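Local coordinates for Oxidored_FMN domain-containing protein (PDB 6L6J) that probably oxidises the amine 6-hydroxypseudooxynicotine, as a flavoprotein amine oxidase that carries FMN, a [4Fe-4S] cluster and a bound ADP, at residues G397-K409 / V442-P454. Numbering follows the deposited sequence.
Sequences GPAGLEAAHTLAK and VVDYRVGQLQTMP. With ADP (adenosine-5'-diphosphate), chain D.
Arg446 reaches across from its helix to the carboxylate of Glu402, and the two flat groups meet at a steep angle, their planes 71° apart. Arg446 NE gives the better bond, 2.9 Å to Glu402 OE1 on the anti lone pair; Arg446 NH2 adds a weak one to the same oxygen. The Arg446 chain runs extended from CG to NE, with Arg446 CD lying 3.9 Å from Leu401 CB, while Arg446 NH1 turns back to its own helix and binds Val442 O at 2.9 Å. Arg446 NH2 also meets Gln364 O, and Glu402 OE2 pairs with Arg661, so the carboxylate has a second cation while the guanidinium has a further acceptor. A leucine in place of Arg446 would probably leave Glu402 OE1 without its mate and Val442 O without this donor.

Further along, the His405 ring fits as a knob among Tyr445, Arg446, Gln449 and Leu450. With CG anti to the backbone N (chi1 -170°), the imidazole swings over to helix 442-450, where His405 CE1 lies 3.6 Å from Gln449 CB and Tyr445 OH sits at the ring edge. Leu450 returns the fit: its CD2 lies 3.6 Å from His405 N, beside Ala404 and Ala408. Leu450 CD1 is 3.8 Å from Leu401 CD2. In the type I turn from Leu450 to Met453, Met453 SD touches Ala408 CB at 3.6 Å.

The axes of segments 398-409 and 442-450 come within 9.7 Å, running roughly the same way at 33°, in a Rossmann-type domain. Helix 398-410 follows the glycine-rich turn after strand 390-394, and Ala399 N binds ADP O1B. Leu401 and Ala404 rest on strand 413-417, Leu450 on strand 456-459, and helix 653-666 covers Pro398 and Ala399.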
loop_
_atom_site.group_PDB
_atom_site.type_symbol
_atom_site.label_atom_id
_atom_site.label_comp_id
_atom_site.label_asym_id
_atom_site.label_seq_id
_atom_site.Cartn_x
_atom_site.Cartn_y
_atom_site.Cartn_z
ATOM N N GLY A 397 17.587 7.494 11.968
ATOM C CA GLY A 397 16.666 7.250 10.839
ATOM C C GLY A 397 15.705 6.102 11.135
ATOM O O GLY A 397 15.738 5.512 12.223
ATOM N N PRO A 398 14.833 5.719 10.179
ATOM C CA PRO A 398 13.884 4.631 10.407
ATOM C C PRO A 398 14.559 3.274 10.665
ATOM O O PRO A 398 13.965 2.449 11.375
ATOM C CB PRO A 398 13.036 4.579 9.130
ATOM C CG PRO A 398 13.809 5.363 8.098
ATOM C CD PRO A 398 14.723 6.310 8.846
ATOM N N ALA A 399 15.763 3.052 10.117
ATOM C CA ALA A 399 16.549 1.813 10.335
ATOM C C ALA A 399 16.906 1.722 11.812
ATOM O O ALA A 399 16.400 0.813 12.474
ATOM C CB ALA A 399 17.786 1.767 9.458
ATOM N N GLY A 400 17.702 2.673 12.305
ATOM C CA GLY A 400 18.078 2.793 13.730
ATOM C C GLY A 400 16.880 2.642 14.668
ATOM O O GLY A 400 16.928 1.772 15.583
ATOM N N LEU A 401 15.838 3.443 14.452
ATOM C CA LEU A 401 14.662 3.534 15.355
ATOM C C LEU A 401 13.950 2.188 15.422
ATOM O O LEU A 401 13.395 1.876 16.501
ATOM C CB LEU A 401 13.692 4.606 14.849
ATOM C CG LEU A 401 14.140 6.036 15.094
ATOM C CD1 LEU A 401 13.226 7.009 14.365
ATOM C CD2 LEU A 401 14.176 6.336 16.584
ATOM N N GLU A 402 13.904 1.459 14.306
ATOM C CA GLU A 402 13.170 0.168 14.241
ATOM C C GLU A 402 13.977 -0.892 15.000
ATOM O O GLU A 402 13.382 -1.681 15.690
ATOM C CB GLU A 402 12.890 -0.199 12.781
ATOM C CG GLU A 402 12.247 -1.558 12.613
ATOM C CD GLU A 402 11.087 -1.825 13.550
ATOM O OE1 GLU A 402 10.301 -0.908 13.783
ATOM O OE2 GLU A 402 10.972 -2.957 14.042
ATOM N N ALA A 403 15.303 -0.907 14.845
ATOM C CA ALA A 403 16.230 -1.810 15.579
ATOM C C ALA A 403 16.110 -1.575 17.100
ATOM O O ALA A 403 15.845 -2.554 17.832
ATOM C CB ALA A 403 17.641 -1.586 15.101
ATOM N N ALA A 404 16.287 -0.314 17.540
ATOM C CA ALA A 404 16.180 0.132 18.950
ATOM C C ALA A 404 14.829 -0.311 19.499
ATOM O O ALA A 404 14.813 -1.094 20.460
ATOM C CB ALA A 404 16.349 1.621 19.063
ATOM N N HIS A 405 13.745 0.110 18.856
ATOM C CA HIS A 405 12.370 -0.299 19.227
ATOM C C HIS A 405 12.337 -1.812 19.436
ATOM O O HIS A 405 11.915 -2.231 20.532
ATOM C CB HIS A 405 11.354 0.181 18.195
ATOM C CG HIS A 405 9.937 0.004 18.620
ATOM N ND1 HIS A 405 9.570 -0.060 19.936
ATOM C CD2 HIS A 405 8.803 -0.120 17.903
ATOM C CE1 HIS A 405 8.258 -0.217 20.019
ATOM N NE2 HIS A 405 7.764 -0.257 18.778
ATOM N N THR A 406 12.790 -2.595 18.456
ATOM C CA THR A 406 12.664 -4.082 18.449
ATOM C C THR A 406 13.467 -4.687 19.608
ATOM O O THR A 406 12.891 -5.470 20.380
ATOM C CB THR A 406 13.066 -4.686 17.098
ATOM O OG1 THR A 406 12.256 -4.099 16.078
ATOM C CG2 THR A 406 12.896 -6.187 17.064
ATOM N N LEU A 407 14.734 -4.296 19.747
ATOM C CA LEU A 407 15.613 -4.745 20.864
ATOM C C LEU A 407 14.994 -4.318 22.209
ATOM O O LEU A 407 14.866 -5.180 23.100
ATOM C CB LEU A 407 17.014 -4.156 20.652
ATOM C CG LEU A 407 17.727 -4.613 19.379
ATOM C CD1 LEU A 407 18.937 -3.745 19.096
ATOM C CD2 LEU A 407 18.125 -6.077 19.476
ATOM N N ALA A 408 14.593 -3.046 22.343
ATOM C CA ALA A 408 13.945 -2.503 23.565
ATOM C C ALA A 408 12.807 -3.435 23.994
ATOM O O ALA A 408 12.769 -3.778 25.195
ATOM C CB ALA A 408 13.445 -1.095 23.351
ATOM N N LYS A 409 11.941 -3.833 23.048
ATOM C CA LYS A 409 10.701 -4.624 23.303
ATOM C C LYS A 409 11.065 -6.015 23.819
ATOM O O LYS A 409 10.349 -6.513 24.685
ATOM C CB LYS A 409 9.860 -4.803 22.038
ATOM C CG LYS A 409 9.161 -3.550 21.527
ATOM C CD LYS A 409 7.709 -3.770 21.173
ATOM C CE LYS A 409 7.511 -4.814 20.101
ATOM N NZ LYS A 409 6.145 -4.737 19.533
ATOM N N VAL A 442 6.222 7.245 10.621
ATOM C CA VAL A 442 7.319 6.239 10.745
ATOM C C VAL A 442 8.232 6.664 11.918
ATOM O O VAL A 442 8.586 5.767 12.745
ATOM C CB VAL A 442 8.087 6.020 9.420
ATOM C CG1 VAL A 442 9.479 5.423 9.617
ATOM C CG2 VAL A 442 7.295 5.149 8.454
ATOM N N VAL A 443 8.554 7.963 12.027
ATOM C CA VAL A 443 9.440 8.508 13.097
ATOM C C VAL A 443 8.647 8.614 14.397
ATOM O O VAL A 443 9.105 8.053 15.406
ATOM C CB VAL A 443 10.058 9.869 12.730
ATOM C CG1 VAL A 443 11.006 10.357 13.815
ATOM C CG2 VAL A 443 10.780 9.844 11.382
ATOM N N ASP A 444 7.503 9.292 14.373
ATOM C CA ASP A 444 6.685 9.571 15.594
ATOM C C ASP A 444 6.325 8.256 16.312
ATOM O O ASP A 444 6.713 8.102 17.485
ATOM C CB ASP A 444 5.428 10.391 15.276
ATOM C CG ASP A 444 5.733 11.746 14.660
ATOM O OD1 ASP A 444 6.911 12.178 14.727
ATOM O OD2 ASP A 444 4.787 12.357 14.109
ATOM N N TYR A 445 5.639 7.336 15.636
ATOM C CA TYR A 445 5.299 5.995 16.187
ATOM C C TYR A 445 6.461 5.414 17.018
ATOM O O TYR A 445 6.246 4.948 18.133
ATOM C CB TYR A 445 4.937 4.973 15.114
ATOM C CG TYR A 445 4.716 3.617 15.714
ATOM C CD1 TYR A 445 3.651 3.401 16.570
ATOM C CD2 TYR A 445 5.614 2.571 15.516
ATOM C CE1 TYR A 445 3.452 2.168 17.171
ATOM C CE2 TYR A 445 5.433 1.331 16.113
ATOM C CZ TYR A 445 4.347 1.134 16.945
ATOM O OH TYR A 445 4.128 -0.053 17.553
ATOM N N ARG A 446 7.675 5.444 16.495
ATOM C CA ARG A 446 8.828 4.745 17.114
ATOM C C ARG A 446 9.402 5.590 18.255
ATOM O O ARG A 446 9.736 5.012 19.301
ATOM C CB ARG A 446 9.869 4.400 16.044
ATOM C CG ARG A 446 9.449 3.236 15.155
ATOM C CD ARG A 446 10.285 3.046 13.899
ATOM N NE ARG A 446 9.764 1.882 13.206
ATOM C CZ ARG A 446 8.604 1.845 12.556
ATOM N NH1 ARG A 446 7.862 2.935 12.461
ATOM N NH2 ARG A 446 8.192 0.721 11.997
ATOM N N VAL A 447 9.504 6.907 18.084
ATOM C CA VAL A 447 9.993 7.809 19.169
ATOM C C VAL A 447 9.048 7.676 20.373
ATOM O O VAL A 447 9.564 7.448 21.499
ATOM C CB VAL A 447 10.101 9.263 18.700
ATOM C CG1 VAL A 447 10.402 10.207 19.861
ATOM C CG2 VAL A 447 11.144 9.406 17.602
ATOM N N GLY A 448 7.735 7.794 20.146
ATOM C CA GLY A 448 6.716 7.805 21.209
ATOM C C GLY A 448 6.700 6.519 22.015
ATOM O O GLY A 448 6.446 6.578 23.222
ATOM N N GLN A 449 6.972 5.389 21.372
ATOM C CA GLN A 449 7.099 4.068 22.034
ATOM C C GLN A 449 8.435 3.967 22.773
ATOM O O GLN A 449 8.436 3.422 23.886
ATOM C CB GLN A 449 6.972 2.963 20.993
ATOM C CG GLN A 449 5.576 2.893 20.397
ATOM C CD GLN A 449 4.595 2.465 21.443
ATOM O OE1 GLN A 449 4.860 1.521 22.185
ATOM N NE2 GLN A 449 3.474 3.164 21.520
ATOM N N LEU A 450 9.524 4.447 22.167
ATOM C CA LEU A 450 10.905 4.287 22.715
ATOM C C LEU A 450 11.070 5.072 24.020
ATOM O O LEU A 450 11.578 4.495 24.988
ATOM C CB LEU A 450 11.946 4.730 21.676
ATOM C CG LEU A 450 12.387 3.643 20.696
ATOM C CD1 LEU A 450 13.128 4.233 19.512
ATOM C CD2 LEU A 450 13.254 2.600 21.376
ATOM N N GLN A 451 10.627 6.326 24.050
ATOM C CA GLN A 451 10.996 7.317 25.102
ATOM C C GLN A 451 10.271 7.045 26.432
ATOM O O GLN A 451 10.609 7.747 27.403
ATOM C CB GLN A 451 10.736 8.738 24.589
ATOM C CG GLN A 451 9.265 9.051 24.348
ATOM C CD GLN A 451 9.082 10.353 23.616
ATOM O OE1 GLN A 451 10.055 11.030 23.267
ATOM N NE2 GLN A 451 7.828 10.699 23.372
ATOM N N THR A 452 9.348 6.068 26.472
ATOM C CA THR A 452 8.564 5.644 27.673
ATOM C C THR A 452 9.067 4.288 28.201
ATOM O O THR A 452 8.340 3.642 29.011
ATOM C CB THR A 452 7.064 5.574 27.352
ATOM O OG1 THR A 452 6.881 4.646 26.284
ATOM C CG2 THR A 452 6.478 6.919 26.983
ATOM N N MET A 453 10.258 3.859 27.767
ATOM C CA MET A 453 10.859 2.542 28.126
ATOM C C MET A 453 12.134 2.797 28.917
ATOM O O MET A 453 13.040 3.461 28.421
ATOM C CB MET A 453 11.203 1.723 26.879
ATOM C CG MET A 453 10.029 1.525 25.948
ATOM S SD MET A 453 10.414 0.484 24.526
ATOM C CE MET A 453 8.860 -0.385 24.330
ATOM N N PRO A 454 12.253 2.256 30.147
ATOM C CA PRO A 454 13.371 2.597 31.028
ATOM C C PRO A 454 14.690 1.972 30.554
ATOM O O PRO A 454 15.728 2.471 30.914
ATOM C CB PRO A 454 12.935 2.033 32.388
ATOM C CG PRO A 454 12.035 0.852 32.026
ATOM C CD PRO A 454 11.347 1.257 30.738
HETATM P PB ADP D . 18.182 4.969 7.244
HETATM O O1B ADP D . 17.678 4.962 8.669
HETATM O O2B ADP D . 17.064 4.939 6.203
HETATM O O3B ADP D . 19.239 3.921 7.003
HETATM P PA ADP D . 18.818 7.810 7.584
HETATM O O1A ADP D . 17.361 8.030 7.818
HETATM O O2A ADP D . 19.533 8.695 6.634
HETATM O O3A ADP D . 18.993 6.333 7.023
HETATM O "O5'" ADP D . 19.585 7.734 9.001
HETATM C "C5'" ADP D . 20.948 8.191 9.170
HETATM C "C4'" ADP D . 21.041 9.048 10.408
HETATM O "O4'" ADP D . 22.286 8.739 11.092
HETATM C "C3'" ADP D . 21.083 10.567 10.159
HETATM O "O3'" ADP D . 20.452 11.322 11.186
HETATM C "C2'" ADP D . 22.594 10.822 10.140
HETATM O "O2'" ADP D . 22.988 12.172 10.284
HETATM C "C1'" ADP D . 22.978 9.943 11.325
HETATM N N9 ADP D . 24.415 9.702 11.464
HETATM C C8 ADP D . 25.345 9.513 10.467
HETATM N N7 ADP D . 26.561 9.346 10.922
HETATM C C5 ADP D . 26.433 9.455 12.306
HETATM C C6 ADP D . 27.361 9.373 13.369
HETATM N N6 ADP D . 28.656 9.139 13.206
HETATM N N1 ADP D . 26.893 9.519 14.634
HETATM C C2 ADP D . 25.585 9.736 14.804
HETATM N N3 ADP D . 24.625 9.824 13.888
HETATM C C4 ADP D . 25.113 9.673 12.648
#